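Local coordinates for tail spike protein (Acinetobacter phage vB_AbaP_AS12, PDB 6EU4) that probably binds, and as in related phage tailspikes may cleave, the surface polysaccharide of Acinetobacter baumannii during host recognition by the virus, at residues I216-Y221 / D237-T242; C241-V246 / T269-I274; G293-S298 / T323-M328. All blocks are in the same frame, centred on the assembly; numbering follows the deposited sequence.

Contact 1: I216-Y221 / D237-T242; sequences IALSTY and DAWMCT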
loop_
_atom_site.group_PDB
_atom_site.type_symbol
_atom_site.label_atom_id
_atom_site.label_comp_id
_atom_site.label_asym_id
_atom_site.label_seq_id
_atom_site.Cartn_x
_atom_site.Cartn_y
_atom_site.Cartn_z
ATOM N N ILE A 216 6.385 -3.823 24.943
ATOM C CA ILE A 216 5.816 -2.493 24.717
ATOM C C ILE A 216 4.506 -2.619 23.960
ATOM O O ILE A 216 4.283 -3.573 23.203
ATOM C CB ILE A 216 6.773 -1.548 23.943
ATOM C CG1 ILE A 216 7.280 -2.223 22.669
ATOM C CG2 ILE A 216 7.924 -1.117 24.838
ATOM C CD1 ILE A 216 8.065 -1.300 21.747
ATOM N N ALA A 217 3.628 -1.648 24.180
ATOM C CA ALA A 217 2.336 -1.664 23.513
ATOM C C ALA A 217 1.775 -0.257 23.456
ATOM O O ALA A 217 2.082 0.590 24.299
ATOM C CB ALA A 217 1.328 -2.559 24.240
ATOM N N LEU A 218 0.892 -0.054 22.488
ATOM C CA LEU A 218 -0.034 1.074 22.504
ATOM C C LEU A 218 0.699 2.412 22.629
ATOM O O LEU A 218 0.367 3.247 23.473
ATOM C CB LEU A 218 -1.043 0.900 23.637
ATOM C CG LEU A 218 -1.895 -0.361 23.554
ATOM C CD1 LEU A 218 -2.516 -0.634 24.924
ATOM C CD2 LEU A 218 -2.977 -0.249 22.498
ATOM N N SER A 219 1.712 2.612 21.779
ATOM C CA SER A 219 2.650 3.717 21.964
ATOM C C SER A 219 2.994 4.348 20.628
ATOM O O SER A 219 2.819 3.742 19.561
ATOM C CB SER A 219 3.950 3.264 22.629
ATOM O OG SER A 219 3.738 2.881 23.976
ATOM N N THR A 220 3.524 5.572 20.701
ATOM C CA THR A 220 4.066 6.241 19.526
ATOM C C THR A 220 5.500 6.673 19.801
ATOM O O THR A 220 5.810 7.216 20.871
ATOM C CB THR A 220 3.244 7.465 19.089
ATOM O OG1 THR A 220 3.236 8.448 20.128
ATOM C CG2 THR A 220 1.804 7.071 18.759
ATOM N N TYR A 221 6.353 6.425 18.814
ATOM C CA TYR A 221 7.756 6.818 18.813
ATOM C C TYR A 221 7.976 7.654 17.557
ATOM O O TYR A 221 7.667 7.197 16.451
ATOM C CB TYR A 221 8.668 5.581 18.813
ATOM C CG TYR A 221 8.573 4.755 20.077
ATOM C CD1 TYR A 221 7.578 3.797 20.231
ATOM C CD2 TYR A 221 9.479 4.934 21.119
ATOM C CE1 TYR A 221 7.482 3.037 21.398
ATOM C CE2 TYR A 221 9.390 4.174 22.298
ATOM C CZ TYR A 221 8.393 3.236 22.433
ATOM O OH TYR A 221 8.298 2.492 23.591
ATOM N N ASP A 237 8.227 -8.316 22.351
ATOM C CA ASP A 237 6.781 -8.400 22.159
ATOM C C ASP A 237 6.300 -6.955 22.147
ATOM O O ASP A 237 6.254 -6.305 23.199
ATOM C CB ASP A 237 6.119 -9.218 23.268
ATOM C CG ASP A 237 4.606 -9.398 23.079
ATOM O OD1 ASP A 237 3.937 -8.563 22.446
ATOM O OD2 ASP A 237 4.072 -10.392 23.625
ATOM N N ALA A 238 5.993 -6.459 20.953
ATOM C CA ALA A 238 5.489 -5.116 20.720
ATOM C C ALA A 238 4.172 -5.235 19.973
ATOM O O ALA A 238 4.070 -5.997 19.003
ATOM C CB ALA A 238 6.499 -4.289 19.903
ATOM N N TRP A 239 3.165 -4.501 20.420
ATOM C CA TRP A 239 1.912 -4.492 19.678
ATOM C C TRP A 239 1.273 -3.115 19.697
ATOM O O TRP A 239 1.384 -2.361 20.670
ATOM C CB TRP A 239 0.960 -5.563 20.202
ATOM C CG TRP A 239 0.618 -5.528 21.670
ATOM C CD1 TRP A 239 1.384 -5.991 22.722
ATOM C CD2 TRP A 239 -0.586 -5.033 22.240
ATOM N NE1 TRP A 239 0.712 -5.817 23.901
ATOM C CE2 TRP A 239 -0.499 -5.227 23.635
ATOM C CE3 TRP A 239 -1.743 -4.447 21.704
ATOM C CZ2 TRP A 239 -1.514 -4.841 24.503
ATOM C CZ3 TRP A 239 -2.755 -4.080 22.568
ATOM C CH2 TRP A 239 -2.630 -4.283 23.953
HETATM N N MSE A 240 0.631 -2.776 18.585
HETATM C CA MSE A 240 -0.027 -1.483 18.459
HETATM C C MSE A 240 0.932 -0.335 18.781
HETATM O O MSE A 240 0.664 0.497 19.661
HETATM C CB MSE A 240 -1.271 -1.414 19.353
HETATM C CG MSE A 240 -2.434 -2.185 18.806
HETATM SE SE MSE A 240 -3.226 -1.184 17.292
HETATM C CE MSE A 240 -4.369 -2.605 16.615
ATOM N N CYS A 241 2.043 -0.274 18.039
ATOM C CA CYS A 241 2.981 0.836 18.147
ATOM C C CYS A 241 3.255 1.397 16.765
ATOM O O CYS A 241 3.328 0.646 15.783
ATOM C CB CYS A 241 4.307 0.428 18.789
ATOM S SG CYS A 241 4.200 -0.155 20.494
ATOM N N THR A 242 3.389 2.720 16.691
ATOM C CA THR A 242 3.826 3.372 15.468
ATOM C C THR A 242 5.173 4.036 15.691
ATOM O O THR A 242 5.491 4.507 16.790
ATOM C CB THR A 242 2.819 4.411 14.967
ATOM O OG1 THR A 242 2.737 5.488 15.900
ATOM C CG2 THR A 242 1.438 3.790 14.783
HETATM O O HOH W 1 4.757 7.363 15.705
#

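Contact 2: C241-V246 / T269-I274; sequences CTWERV and TTQTFI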
loop_
_atom_site.group_PDB
_atom_site.type_symbol
_atom_site.label_atom_id
_atom_site.label_comp_id
_atom_site.label_asym_id
_atom_site.label_seq_id
_atom_site.Cartn_x
_atom_site.Cartn_y
_atom_site.Cartn_z
ATOM N N CYS A 241 2.043 -0.274 18.039
ATOM C CA CYS A 241 2.981 0.836 18.147
ATOM C C CYS A 241 3.255 1.397 16.765
ATOM O O CYS A 241 3.328 0.646 15.783
ATOM C CB CYS A 241 4.307 0.428 18.789
ATOM S SG CYS A 241 4.200 -0.155 20.494
ATOM N N THR A 242 3.389 2.720 16.691
ATOM C CA THR A 242 3.826 3.372 15.468
ATOM C C THR A 242 5.173 4.036 15.691
ATOM O O THR A 242 5.491 4.507 16.790
ATOM C CB THR A 242 2.819 4.411 14.967
ATOM O OG1 THR A 242 2.737 5.488 15.900
ATOM C CG2 THR A 242 1.438 3.790 14.783
ATOM N N TRP A 243 5.959 4.042 14.617
ATOM C CA TRP A 243 7.328 4.537 14.596
ATOM C C TRP A 243 7.437 5.441 13.380
ATOM O O TRP A 243 7.255 4.973 12.252
ATOM C CB TRP A 243 8.342 3.388 14.486
ATOM C CG TRP A 243 8.157 2.267 15.507
ATOM C CD1 TRP A 243 7.229 1.265 15.453
ATOM C CD2 TRP A 243 8.912 2.046 16.709
ATOM N NE1 TRP A 243 7.352 0.442 16.547
ATOM C CE2 TRP A 243 8.372 0.898 17.336
ATOM C CE3 TRP A 243 9.982 2.700 17.316
ATOM C CZ2 TRP A 243 8.866 0.405 18.538
ATOM C CZ3 TRP A 243 10.477 2.197 18.509
ATOM C CH2 TRP A 243 9.918 1.061 19.102
ATOM N N GLU A 244 7.676 6.736 13.601
ATOM C CA GLU A 244 7.754 7.714 12.517
ATOM C C GLU A 244 9.082 8.437 12.623
ATOM O O GLU A 244 9.401 8.987 13.682
ATOM C CB GLU A 244 6.603 8.726 12.588
ATOM C CG GLU A 244 6.636 9.730 11.426
ATOM C CD GLU A 244 5.501 10.759 11.441
ATOM O OE1 GLU A 244 4.700 10.796 12.397
ATOM O OE2 GLU A 244 5.397 11.528 10.460
ATOM N N ARG A 245 9.863 8.415 11.545
ATOM C CA ARG A 245 11.161 9.088 11.505
ATOM C C ARG A 245 12.072 8.634 12.642
ATOM O O ARG A 245 12.773 9.440 13.273
ATOM C CB ARG A 245 10.977 10.607 11.508
ATOM C CG ARG A 245 10.545 11.114 10.122
ATOM C CD ARG A 245 11.712 11.545 9.265
ATOM N NE ARG A 245 12.696 10.485 9.132
ATOM C CZ ARG A 245 13.861 10.440 9.754
ATOM N NH1 ARG A 245 14.647 9.381 9.574
ATOM N NH2 ARG A 245 14.254 11.436 10.538
ATOM N N VAL A 246 12.105 7.320 12.856
ATOM C CA VAL A 246 13.022 6.699 13.801
ATOM C C VAL A 246 14.194 6.150 13.008
ATOM O O VAL A 246 14.012 5.418 12.021
ATOM C CB VAL A 246 12.321 5.603 14.622
ATOM C CG1 VAL A 246 13.314 4.873 15.511
ATOM C CG2 VAL A 246 11.228 6.229 15.461
ATOM N N THR A 269 2.300 -7.526 17.017
ATOM C CA THR A 269 1.285 -7.163 16.042
ATOM C C THR A 269 1.370 -5.679 15.728
ATOM O O THR A 269 1.878 -4.876 16.508
ATOM C CB THR A 269 -0.167 -7.446 16.481
ATOM O OG1 THR A 269 -0.539 -6.472 17.457
ATOM C CG2 THR A 269 -0.347 -8.860 17.025
ATOM N N THR A 270 0.835 -5.341 14.565
ATOM C CA THR A 270 0.441 -3.972 14.209
ATOM C C THR A 270 1.521 -2.947 14.588
ATOM O O THR A 270 1.278 -1.948 15.280
ATOM C CB THR A 270 -0.932 -3.624 14.815
ATOM O OG1 THR A 270 -0.963 -3.845 16.234
ATOM C CG2 THR A 270 -2.025 -4.446 14.143
ATOM N N GLN A 271 2.728 -3.171 14.050
ATOM C CA GLN A 271 3.808 -2.182 14.081
ATOM C C GLN A 271 3.855 -1.469 12.736
ATOM O O GLN A 271 3.922 -2.121 11.689
ATOM C CB GLN A 271 5.171 -2.826 14.361
ATOM C CG GLN A 271 5.234 -3.618 15.654
ATOM C CD GLN A 271 5.079 -2.742 16.883
ATOM O OE1 GLN A 271 5.948 -1.923 17.199
ATOM N NE2 GLN A 271 3.972 -2.915 17.594
ATOM N N THR A 272 3.785 -0.142 12.761
ATOM C CA THR A 272 3.918 0.666 11.555
ATOM C C THR A 272 5.208 1.467 11.638
ATOM O O THR A 272 5.502 2.070 12.675
ATOM C CB THR A 272 2.742 1.641 11.380
ATOM O OG1 THR A 272 1.502 0.927 11.318
ATOM C CG2 THR A 272 2.873 2.408 10.047
ATOM N N PHE A 273 5.943 1.505 10.522
ATOM C CA PHE A 273 7.170 2.286 10.386
ATOM C C PHE A 273 7.014 3.201 9.189
ATOM O O PHE A 273 6.821 2.719 8.068
ATOM C CB PHE A 273 8.390 1.385 10.188
ATOM C CG PHE A 273 8.588 0.390 11.299
ATOM C CD1 PHE A 273 7.966 -0.843 11.256
ATOM C CD2 PHE A 273 9.402 0.682 12.383
ATOM C CE1 PHE A 273 8.138 -1.759 12.287
ATOM C CE2 PHE A 273 9.559 -0.238 13.419
ATOM C CZ PHE A 273 8.940 -1.446 13.357
ATOM N N ILE A 274 7.084 4.508 9.427
ATOM C CA ILE A 274 6.927 5.523 8.393
ATOM C C ILE A 274 8.188 6.366 8.385
ATOM O O ILE A 274 8.504 7.021 9.389
ATOM C CB ILE A 274 5.687 6.395 8.649
ATOM C CG1 ILE A 274 4.440 5.494 8.610
ATOM C CG2 ILE A 274 5.577 7.492 7.595
ATOM C CD1 ILE A 274 3.147 6.204 8.942
#

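Contact 3: G293-S298 / T323-M328; sequences GCTMIS and TMVTCM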
loop_
_atom_site.group_PDB
_atom_site.type_symbol
_atom_site.label_atom_id
_atom_site.label_comp_id
_atom_site.label_asym_id
_atom_site.label_seq_id
_atom_site.Cartn_x
_atom_site.Cartn_y
_atom_site.Cartn_z
ATOM N N GLY A 293 1.139 -8.231 10.890
ATOM C CA GLY A 293 0.478 -6.952 10.604
ATOM C C GLY A 293 1.397 -5.746 10.575
ATOM O O GLY A 293 1.008 -4.663 11.042
ATOM N N CYS A 294 2.584 -5.895 9.993
ATOM C CA CYS A 294 3.610 -4.860 9.975
ATOM C C CYS A 294 3.665 -4.152 8.627
ATOM O O CYS A 294 3.747 -4.804 7.581
ATOM C CB CYS A 294 4.968 -5.488 10.274
ATOM S SG CYS A 294 6.351 -4.358 10.137
ATOM N N THR A 295 3.631 -2.821 8.653
ATOM C CA THR A 295 3.737 -2.025 7.441
ATOM C C THR A 295 4.930 -1.093 7.569
ATOM O O THR A 295 5.068 -0.386 8.583
ATOM C CB THR A 295 2.468 -1.197 7.169
ATOM O OG1 THR A 295 1.289 -2.028 7.162
ATOM C CG2 THR A 295 2.564 -0.510 5.806
HETATM N N MSE A 296 5.752 -1.053 6.516
HETATM C CA MSE A 296 6.834 -0.080 6.371
HETATM C C MSE A 296 6.519 0.818 5.186
HETATM O O MSE A 296 6.218 0.313 4.103
HETATM C CB MSE A 296 8.164 -0.807 6.174
HETATM C CG MSE A 296 8.463 -1.783 7.299
HETATM SE SE MSE A 296 10.020 -2.876 6.767
HETATM C CE MSE A 296 11.312 -1.490 6.659
ATOM N N ILE A 297 6.540 2.142 5.391
ATOM C CA ILE A 297 6.207 3.120 4.358
ATOM C C ILE A 297 7.389 4.055 4.170
ATOM O O ILE A 297 7.793 4.746 5.114
ATOM C CB ILE A 297 4.947 3.915 4.736
ATOM C CG1 ILE A 297 3.757 2.977 4.846
ATOM C CG2 ILE A 297 4.645 5.022 3.734
ATOM C CD1 ILE A 297 2.653 3.570 5.672
ATOM N N SER A 298 7.922 4.090 2.955
ATOM C CA SER A 298 8.994 5.018 2.581
ATOM C C SER A 298 10.107 5.019 3.635
ATOM O O SER A 298 10.604 6.058 4.083
ATOM C CB SER A 298 8.425 6.420 2.317
ATOM O OG SER A 298 7.648 6.437 1.121
ATOM N N THR A 323 4.407 -5.651 4.828
ATOM C CA THR A 323 4.255 -4.937 3.566
ATOM C C THR A 323 5.223 -3.770 3.566
ATOM O O THR A 323 5.244 -2.990 4.529
ATOM C CB THR A 323 2.836 -4.387 3.370
ATOM O OG1 THR A 323 1.872 -5.445 3.379
ATOM C CG2 THR A 323 2.722 -3.663 2.038
HETATM N N MSE A 324 6.005 -3.647 2.488
HETATM C CA MSE A 324 6.934 -2.547 2.300
HETATM C C MSE A 324 6.440 -1.699 1.136
HETATM O O MSE A 324 6.389 -2.172 -0.001
HETATM C CB MSE A 324 8.353 -3.058 2.018
HETATM C CG MSE A 324 8.872 -3.997 3.026
HETATM SE SE MSE A 324 10.753 -4.360 2.606
HETATM C CE MSE A 324 10.992 -5.782 3.895
ATOM N N VAL A 325 6.064 -0.459 1.417
ATOM C CA VAL A 325 5.451 0.432 0.438
ATOM C C VAL A 325 6.464 1.524 0.101
ATOM O O VAL A 325 6.766 2.381 0.941
ATOM C CB VAL A 325 4.144 1.037 0.967
ATOM C CG1 VAL A 325 3.423 1.779 -0.139
ATOM C CG2 VAL A 325 3.261 -0.044 1.535
ATOM N N THR A 326 6.958 1.501 -1.132
ATOM C CA THR A 326 7.920 2.466 -1.661
ATOM C C THR A 326 9.122 2.659 -0.724
ATOM O O THR A 326 9.551 3.785 -0.461
ATOM C CB THR A 326 7.248 3.818 -1.970
ATOM O OG1 THR A 326 5.816 3.695 -1.982
ATOM C CG2 THR A 326 7.642 4.294 -3.363
ATOM N N CYS A 327 9.689 1.546 -0.249
ATOM C CA CYS A 327 10.895 1.567 0.572
ATOM C C CYS A 327 12.145 1.545 -0.305
ATOM O O CYS A 327 12.094 1.279 -1.513
ATOM C CB CYS A 327 10.880 0.403 1.570
ATOM S SG CYS A 327 9.540 0.626 2.829
HETATM N N MSE A 328 13.279 1.831 0.327
HETATM C CA MSE A 328 14.563 1.946 -0.373
HETATM C C MSE A 328 15.712 1.317 0.392
HETATM O O MSE A 328 15.645 1.099 1.602
HETATM C CB MSE A 328 14.913 3.415 -0.639
HETATM C CG MSE A 328 13.884 4.139 -1.448
HETATM SE SE MSE A 328 14.541 5.885 -2.013
HETATM C CE MSE A 328 16.046 5.343 -3.145
#

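Contact 1: I216-Y221 / D237-T242
Ile216 opens the pairing, giving its N-H to Asp237 O and taking Trp239 N on its O, while its CG1 rests on Ala238 CB at 3.5 Å. Ala217 lays its methyl over one face of the Trp239 indole: CB sits 3.4 Å from the centroid of the five-membered ring and 19° off the ring normal, a CH-pi contact. Trp239 reaches it because CG stands between the backbone N and the carbonyl carbon (chi1 56°). At Leu218 the chain turns a corner, matched by Met240 opposite; Leu218 N bonds to Trp239 O at 3.0 Å, and Leu218 CD1 meets the six-membered end of the indole obliquely, 3.8 Å from Trp239 CH2. Ser219 OG turns back onto Ala217 O (2.8 Å), above the carbonyl plane, and also meets Asn191 N; its CB packs against Cys241 SG. Thr220 sets CG2 3.4 Å from Thr242 OG1. Tyr221 N binds Thr242 O, and a water joins Tyr221 O to Thr242 OG1, which also bonds Glu244 of the second subunit. The same one-to-one parallel register on both sides of the corner is that of successive parallel beta-helix coils, joined by six backbone hydrogen bonds, with side chains in register over one another.

Contact 2: C241-V246 / T269-I274
One face of the Trp243 indole takes the Phe273 ring in an offset stack: the five-membered ring of Trp243 and the Phe273 ring have centroids 4.5 Å apart and planes at 14°. Such aromatic stacking between equivalent positions of neighbouring coils is a familiar feature of the parallel beta-helix, and here Tyr221 of the preceding coil stacks on the other face. Phe273 CE2 comes in toward the rim of the indole, 3.4 Å from Trp243 CD1. At the indole edge Thr272 O lies near the plane, as does Gln271 OE1; Trp243 NE1 donates to Gln271 OE1, 2.8 Å away, with an N-H...O angle of 172°. The amide is turned 65° from the indole, and the donor is tilted from the amide carbonyl plane. The Gln271 chain folds at chi2, bringing OE1 back toward the tryptophan; Gln271 NE2 binds Thr269 O at 3.1 Å, so both ends of the buried amide are held and its rotation is fixed.

The strands run parallel, with axes 4.7 Å apart at closest approach. Cys241-Gln271 and Trp243-Phe273 share one sheet face; Thr242-Thr272 and Glu244-Ile274 share the other, where Glu244 meets Lys222 of its own chain and Thr242 and Lys222 of the third subunit. Further along, Arg245 N donates to Ile274 O at 2.9 Å.

Contact 3: G293-S298 / T323-M328
With chi1 near -55° in both, Met296 and Met324, each a selenomethionine, set CG beside the backbone N and leave adjacent strands in a common direction. Beyond CG the two differ: Met324 stays extended, whereas Met296 bends at chi3 (63°), and its SE lies 4.1 Å from Met324 CG. Cys327 also carries SG beside its backbone N, which brings the sulfur to 3.9 Å from Met296 CB on the same side of the sheet. There Met296 also touches Phe273 and Trp286, extending the apolar interior of the parallel beta-helix.

The other face pairs Thr295 with Thr323 and Ile297 with Val325; the latter side chains touch loosely, Ile297 CG1 to Val325 CB 4.4 Å. Backbone bonds alternate between the strands. Thr323 N donates to Cys294 O, Met296 N to Thr323 O at 2.8 Å, Val325 N to Met296 O, and Ser298 N to Val325 O at 2.9 Å. The strand axes run parallel within 15°, and at their ends Ser298 CA makes a CA-H...O contact with Thr326 O (3.3 Å).

The hydroxyls find partners across the trimer: Thr295 OG1 bonds Ser298 and Thr326 of the second subunit, Thr323 OG1 bonds Thr326 and Asn349 there, and Ser298 OG bonds Thr295 and Gly293 of the third subunit. One face is therefore lined by selenium, sulfur and hydrocarbon, while the other combines aliphatic packing with hydroxyl bonds between subunits; these two chemistries imply that the same pair of strands serves both the interior of its own coil and trimer cohesion.

In the fold
The three contacts lie in order along the chain and along the beta-helix axis, with the first half of contact 1 on a different face. Contacts 1 and 2 have centres 8 Å apart and share Cys241 and Thr242, the strand 241-250 being paired with 219-229 in one and with 268-274 in the other. Contact 3 follows without sharing residues: its centre lies 10 Å from that of contact 2, and strand 284-304 is the neighbour of 268-274, with Phe273 N 2.8 Å from Thr295 O. Contacts 1 and 3 do not touch, their centres being about 17 Å apart and their nearest atoms about 7 Å. All three reach the second subunit, so successive coils contribute to the same trimer interface.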